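PDB 3R2N: cytidine deaminase from Mycobacterium leprae, which probably catalyses the zinc-dependent hydrolytic deamination of cytidine to uridine in pyrimidine salvage, working as a homotetramer. Local coordinates for residues 9-12 and 13-17; 115-118 and 119-123. All blocks are in the same frame, centred on the assembly; numbering follows the deposited sequence.

Interaction 1: 9-12 and 13-17; sequences NWDT and LQKAA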
ATOM      1  N   ASN D   9      23.777  14.076  15.485  1.00 50.47           N
ATOM      2  CA  ASN D   9      24.728  12.987  15.707  1.00 51.02           C
ATOM      3  C   ASN D   9      24.313  11.752  14.927  1.00 49.59           C
ATOM      4  O   ASN D   9      23.457  10.987  15.359  1.00 49.00           O
ATOM      5  CB  ASN D   9      24.886  12.643  17.194  1.00 51.41           C
ATOM      6  CG  ASN D   9      26.105  11.753  17.465  1.00 53.25           C
ATOM      7  OD1 ASN D   9      26.394  10.810  16.718  1.00 53.59           O
ATOM      8  ND2 ASN D   9      26.827  12.055  18.543  1.00 53.83           N
ATOM      9  N   TRP D  10      24.938  11.558  13.776  1.00 49.51           N
ATOM     10  CA  TRP D  10      24.548  10.484  12.877  1.00 48.31           C
ATOM     11  C   TRP D  10      24.968   9.099  13.379  1.00 48.55           C
ATOM     12  O   TRP D  10      24.281   8.116  13.131  1.00 47.69           O
ATOM     13  CB  TRP D  10      25.060  10.771  11.469  1.00 48.50           C
ATOM     14  CG  TRP D  10      24.475  12.020  10.867  1.00 47.01           C
ATOM     15  CD1 TRP D  10      25.064  13.256  10.812  1.00 47.66           C
ATOM     16  CD2 TRP D  10      23.190  12.155  10.225  1.00 44.48           C
ATOM     17  NE1 TRP D  10      24.231  14.148  10.168  1.00 46.57           N
ATOM     18  CE2 TRP D  10      23.073  13.503   9.805  1.00 44.27           C
ATOM     19  CE3 TRP D  10      22.134  11.266   9.959  1.00 43.66           C
ATOM     20  CZ2 TRP D  10      21.945  13.989   9.132  1.00 42.51           C
ATOM     21  CZ3 TRP D  10      21.008  11.746   9.291  1.00 42.98           C
ATOM     22  CH2 TRP D  10      20.926  13.105   8.881  1.00 43.55           C
ATOM     23  N   ASP D  11      26.093   9.037  14.089  1.00 49.80           N
ATOM     24  CA  ASP D  11      26.475   7.855  14.867  1.00 50.32           C
ATOM     25  C   ASP D  11      25.344   7.321  15.761  1.00 48.35           C
ATOM     26  O   ASP D  11      25.064   6.115  15.786  1.00 47.89           O
ATOM     27  CB  ASP D  11      27.674   8.190  15.752  1.00 52.79           C
ATOM     28  CG  ASP D  11      28.938   7.500  15.302  1.00 57.61           C
ATOM     29  OD1 ASP D  11      29.035   6.259  15.528  1.00 60.71           O
ATOM     30  OD2 ASP D  11      29.827   8.196  14.741  1.00 59.80           O
ATOM     31  N   THR D  12      24.716   8.216  16.516  1.00 46.67           N
ATOM     32  CA  THR D  12      23.672   7.804  17.444  1.00 45.31           C
ATOM     33  C   THR D  12      22.525   7.182  16.678  1.00 42.98           C
ATOM     34  O   THR D  12      22.077   6.090  17.011  1.00 42.66           O
ATOM     35  CB  THR D  12      23.191   8.968  18.276  1.00 45.07           C
ATOM     36  OG1 THR D  12      24.265   9.390  19.108  1.00 48.13           O
ATOM     37  CG2 THR D  12      22.024   8.570  19.153  1.00 44.62           C
ATOM     38  N   LEU D  13      22.076   7.865  15.632  1.00 41.60           N
ATOM     39  CA  LEU D  13      21.023   7.331  14.763  1.00 39.45           C
ATOM     40  C   LEU D  13      21.380   5.953  14.154  1.00 39.63           C
ATOM     41  O   LEU D  13      20.542   5.049  14.126  1.00 38.39           O
ATOM     42  CB  LEU D  13      20.664   8.348  13.682  1.00 38.29           C
ATOM     43  CG  LEU D  13      20.033   9.653  14.165  1.00 37.04           C
ATOM     44  CD1 LEU D  13      19.672  10.521  12.973  1.00 36.31           C
ATOM     45  CD2 LEU D  13      18.797   9.399  15.042  1.00 34.56           C
ATOM     46  N   GLN D  14      22.637   5.778  13.728  1.00 40.87           N
ATOM     47  CA  GLN D  14      23.070   4.533  13.068  1.00 41.31           C
ATOM     48  C   GLN D  14      23.061   3.341  14.031  1.00 41.32           C
ATOM     49  O   GLN D  14      22.513   2.253  13.708  1.00 41.37           O
ATOM     50  CB  GLN D  14      24.402   4.747  12.323  1.00 42.81           C
ATOM     51  CG  GLN D  14      25.570   3.851  12.693  1.00 47.21           C
ATOM     52  CD  GLN D  14      25.567   2.538  11.970  1.00 50.09           C
ATOM     53  OE1 GLN D  14      25.814   1.491  12.569  1.00 52.14           O
ATOM     54  NE2 GLN D  14      25.294   2.575  10.672  1.00 51.00           N
ATOM     55  N   LYS D  15      23.606   3.567  15.224  1.00 41.40           N
ATOM     56  CA  LYS D  15      23.579   2.580  16.315  1.00 41.54           C
ATOM     57  C   LYS D  15      22.147   2.249  16.732  1.00 39.70           C
ATOM     58  O   LYS D  15      21.828   1.085  16.951  1.00 40.02           O
ATOM     59  CB  LYS D  15      24.392   3.053  17.521  1.00 41.60           C
ATOM     60  CG  LYS D  15      25.910   2.927  17.324  1.00 45.95           C
ATOM     61  CD  LYS D  15      26.670   3.721  18.384  1.00 49.80           C
ATOM     62  CE  LYS D  15      27.943   4.319  17.814  1.00 55.03           C
ATOM     63  NZ  LYS D  15      29.211   3.579  18.166  1.00 56.69           N
ATOM     64  N   ALA D  16      21.298   3.268  16.842  1.00 38.26           N
ATOM     65  CA  ALA D  16      19.885   3.061  17.237  1.00 37.03           C
ATOM     66  C   ALA D  16      19.129   2.238  16.207  1.00 36.01           C
ATOM     67  O   ALA D  16      18.331   1.377  16.568  1.00 35.98           O
ATOM     68  CB  ALA D  16      19.188   4.377  17.467  1.00 35.51           C
ATOM     69  N   ALA D  17      19.399   2.502  14.926  1.00 35.80           N
ATOM     70  CA  ALA D  17      18.783   1.753  13.827  1.00 35.07           C
ATOM     71  C   ALA D  17      19.288   0.310  13.733  1.00 35.71           C
ATOM     72  O   ALA D  17      18.520  -0.588  13.428  1.00 35.90           O
ATOM     73  CB  ALA D  17      18.969   2.488  12.481  1.00 34.81           C
TER
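Leu13 follows Trp10 by three residues, roughly one turn, at the start of helix 10-21, and its methyl CD1 reaches the six-membered part of the indole, 4.0 Å from Trp10 CE3, at an oblique approach. Their spacing along the helix puts both residues on its sheet-facing side, and in each CG stands anti to the residue's own carbonyl carbon (chi1 -63° in Trp10, -65° in Leu13). There they pack on the sheet: Leu13 meets Phe38 and Tyr81, while the indole covers Ala79, Lys109 and Met111. The solvent-facing side is looser. Asp11 and Lys15 run side by side, yet the lysine is bent at its last two torsions, so that CE comes within 3.2 Å of Asp11 OD1 while NZ stays 3.8 Å from it, a long salt bridge. Gln14, between the two sides, hands its NE2 to Gly87 O. Backbone bonds tie the turn together: Gln14 N donates to Trp10 O at 2.9 Å, and Lys15 N to Asp11 O and Ala16 N to Thr12 O repeat the same i to i+4 pattern at similar lengths, whereas the bond from Leu13 N to Asn9 O is weak. Ahead of them, Asn9 OD1 accepts from Thr12 N at 3.1 Å, with the donor 52° above the carbonyl plane, thereby occupying an amide N-H of the first turn. Such an Asn N-cap, followed by an amphipathic first turn laid on a mixed sheet, fits the N-terminal helix of the cytidine deaminase fold.

Interaction 2: 115-118 and 119-123; sequences GVQT and MAQLL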
ATOM      1  N   GLY D 115      26.228  10.207   1.574  1.00 47.27           N
ATOM      2  CA  GLY D 115      26.196  11.300   2.548  1.00 47.08           C
ATOM      3  C   GLY D 115      24.814  11.889   2.784  1.00 45.82           C
ATOM      4  O   GLY D 115      23.826  11.428   2.222  1.00 45.61           O
ATOM      5  N   VAL D 116      24.739  12.912   3.624  1.00 45.37           N
ATOM      6  CA  VAL D 116      23.467  13.518   4.000  1.00 43.70           C
ATOM      7  C   VAL D 116      22.812  14.239   2.826  1.00 43.07           C
ATOM      8  O   VAL D 116      23.464  14.972   2.101  1.00 44.11           O
ATOM      9  CB  VAL D 116      23.685  14.513   5.156  1.00 44.65           C
ATOM     10  CG1 VAL D 116      22.351  15.171   5.588  1.00 43.64           C
ATOM     11  CG2 VAL D 116      24.370  13.805   6.342  1.00 44.60           C
ATOM     12  N   GLN D 117      21.524  14.021   2.631  1.00 41.42           N
ATOM     13  CA  GLN D 117      20.771  14.732   1.602  1.00 41.30           C
ATOM     14  C   GLN D 117      19.480  15.222   2.227  1.00 39.88           C
ATOM     15  O   GLN D 117      19.042  14.668   3.233  1.00 39.10           O
ATOM     16  CB  GLN D 117      20.446  13.800   0.426  1.00 41.93           C
ATOM     17  CG  GLN D 117      21.648  13.390  -0.442  1.00 44.00           C
ATOM     18  CD  GLN D 117      21.913  14.396  -1.530  1.00 46.83           C
ATOM     19  OE1 GLN D 117      22.284  15.542  -1.269  1.00 47.38           O
ATOM     20  NE2 GLN D 117      21.704  13.981  -2.764  1.00 48.58           N
ATOM     21  N   THR D 118      18.868  16.256   1.657  1.00 38.81           N
ATOM     22  CA  THR D 118      17.595  16.715   2.188  1.00 36.96           C
ATOM     23  C   THR D 118      16.476  16.089   1.368  1.00 35.92           C
ATOM     24  O   THR D 118      16.714  15.615   0.267  1.00 35.55           O
ATOM     25  CB  THR D 118      17.465  18.248   2.183  1.00 37.19           C
ATOM     26  OG1 THR D 118      17.335  18.690   0.843  1.00 38.25           O
ATOM     27  CG2 THR D 118      18.689  18.936   2.822  1.00 37.44           C
ATOM     28  N   MET D 119      15.254  16.113   1.897  1.00 35.28           N
ATOM     29  CA  MET D 119      14.084  15.651   1.155  1.00 35.13           C
ATOM     30  C   MET D 119      13.768  16.459  -0.091  1.00 36.16           C
ATOM     31  O   MET D 119      13.165  15.936  -1.033  1.00 36.85           O
ATOM     32  CB  MET D 119      12.851  15.551   2.050  1.00 34.24           C
ATOM     33  CG  MET D 119      12.905  14.382   3.019  1.00 34.11           C
ATOM     34  SD  MET D 119      13.247  12.747   2.277  1.00 32.86           S
ATOM     35  CE  MET D 119      11.957  12.774   1.016  1.00 32.31           C
ATOM     36  N   ALA D 120      14.159  17.731  -0.098  1.00 36.71           N
ATOM     37  CA  ALA D 120      14.063  18.555  -1.305  1.00 37.67           C
ATOM     38  C   ALA D 120      14.884  17.935  -2.437  1.00 37.99           C
ATOM     39  O   ALA D 120      14.448  17.922  -3.593  1.00 38.29           O
ATOM     40  CB  ALA D 120      14.538  20.015  -1.009  1.00 37.89           C
ATOM     41  N   GLN D 121      16.077  17.442  -2.088  1.00 37.62           N
ATOM     42  CA  GLN D 121      16.933  16.746  -3.036  1.00 38.17           C
ATOM     43  C   GLN D 121      16.410  15.356  -3.379  1.00 37.21           C
ATOM     44  O   GLN D 121      16.504  14.922  -4.534  1.00 37.58           O
ATOM     45  CB  GLN D 121      18.368  16.657  -2.513  1.00 38.75           C
ATOM     46  CG  GLN D 121      18.982  18.010  -2.250  1.00 40.25           C
ATOM     47  CD  GLN D 121      20.214  17.942  -1.376  1.00 43.26           C
ATOM     48  OE1 GLN D 121      20.166  17.487  -0.236  1.00 43.17           O
ATOM     49  NE2 GLN D 121      21.335  18.423  -1.905  1.00 46.46           N
ATOM     50  N   LEU D 122      15.867  14.657  -2.385  1.00 35.37           N
ATOM     51  CA  LEU D 122      15.434  13.273  -2.594  1.00 34.51           C
ATOM     52  C   LEU D 122      14.060  13.136  -3.221  1.00 34.02           C
ATOM     53  O   LEU D 122      13.809  12.158  -3.918  1.00 33.68           O
ATOM     54  CB  LEU D 122      15.546  12.435  -1.315  1.00 33.28           C
ATOM     55  CG  LEU D 122      16.973  12.283  -0.757  1.00 33.90           C
ATOM     56  CD1 LEU D 122      16.921  11.380   0.451  1.00 32.33           C
ATOM     57  CD2 LEU D 122      17.951  11.733  -1.799  1.00 31.97           C
ATOM     58  N   LEU D 123      13.181  14.105  -2.986  1.00 33.67           N
ATOM     59  CA  LEU D 123      11.866  14.081  -3.613  1.00 34.95           C
ATOM     60  C   LEU D 123      11.502  15.463  -4.148  1.00 36.20           C
ATOM     61  O   LEU D 123      10.608  16.104  -3.594  1.00 36.14           O
ATOM     62  CB  LEU D 123      10.792  13.557  -2.633  1.00 33.13           C
ATOM     63  CG  LEU D 123       9.405  13.095  -3.106  1.00 34.19           C
ATOM     64  CD1 LEU D 123       9.438  11.726  -3.836  1.00 31.93           C
ATOM     65  CD2 LEU D 123       8.421  13.003  -1.933  1.00 30.47           C
TER
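Gln121 OE1 takes two bonds from one residue, accepting from both the backbone N and the hydroxyl of Thr118, within a capping box where strand 115-118 passes directly into helix 119-122. The backbone bond is short, 2.6 Å from Thr118 N to Gln121 OE1, lies in the carbonyl plane and is nearly straight at 170°; the hydroxyl bond, Thr118 OG1 to Gln121 OE1, is longer at 3.3 Å and comes from above that plane. The return bond from Gln121 N to Thr118 OG1, weak at 3.4 Å, completes the box. Thr118 has chi1 71°, which holds OG1 between its backbone N and carbonyl carbon, close to Ala120 CB. In Gln121, CG is anti to the carbonyl carbon (chi1 -59°) and the chain extends beyond it, reaching the N-H of Thr118. On the inner side the end of the Leu122 side chain bends in beside the strand: its methyl CD2 touches Gln117 CB at 3.9 Å and it packs on Ile110. Met119, pointing away from the strand, is buried against Ile110, Arg97 and Tyr101. The turn of helix is closed by Leu122 N, which donates to Thr118 O at 2.9 Å.

Overall arrangement
Interaction 1 comes first along the chain and interaction 2 lies near the modelled C-terminal end; their centres lie about 18 Å apart. Interaction 1 packs on the mixed sheet, whereas interaction 2 includes its strand 115-118, an outermost strand of this chain, beside 109-112. Helix 10-21 lies over strands 44-48, 34-39, 77-83 and 109-112, whereas helix 119-122 packs with helix 94-104, which carries the zinc ligand Cys96. The two contacts touch directly, Trp10 CZ2 resting 3.7 Å from Val116 CG2, so the chain's beginning and end meet at the outermost strand 115-118. Leu123 also touches Arg97 of the second subunit, which places interaction 2 near a tetramer interface.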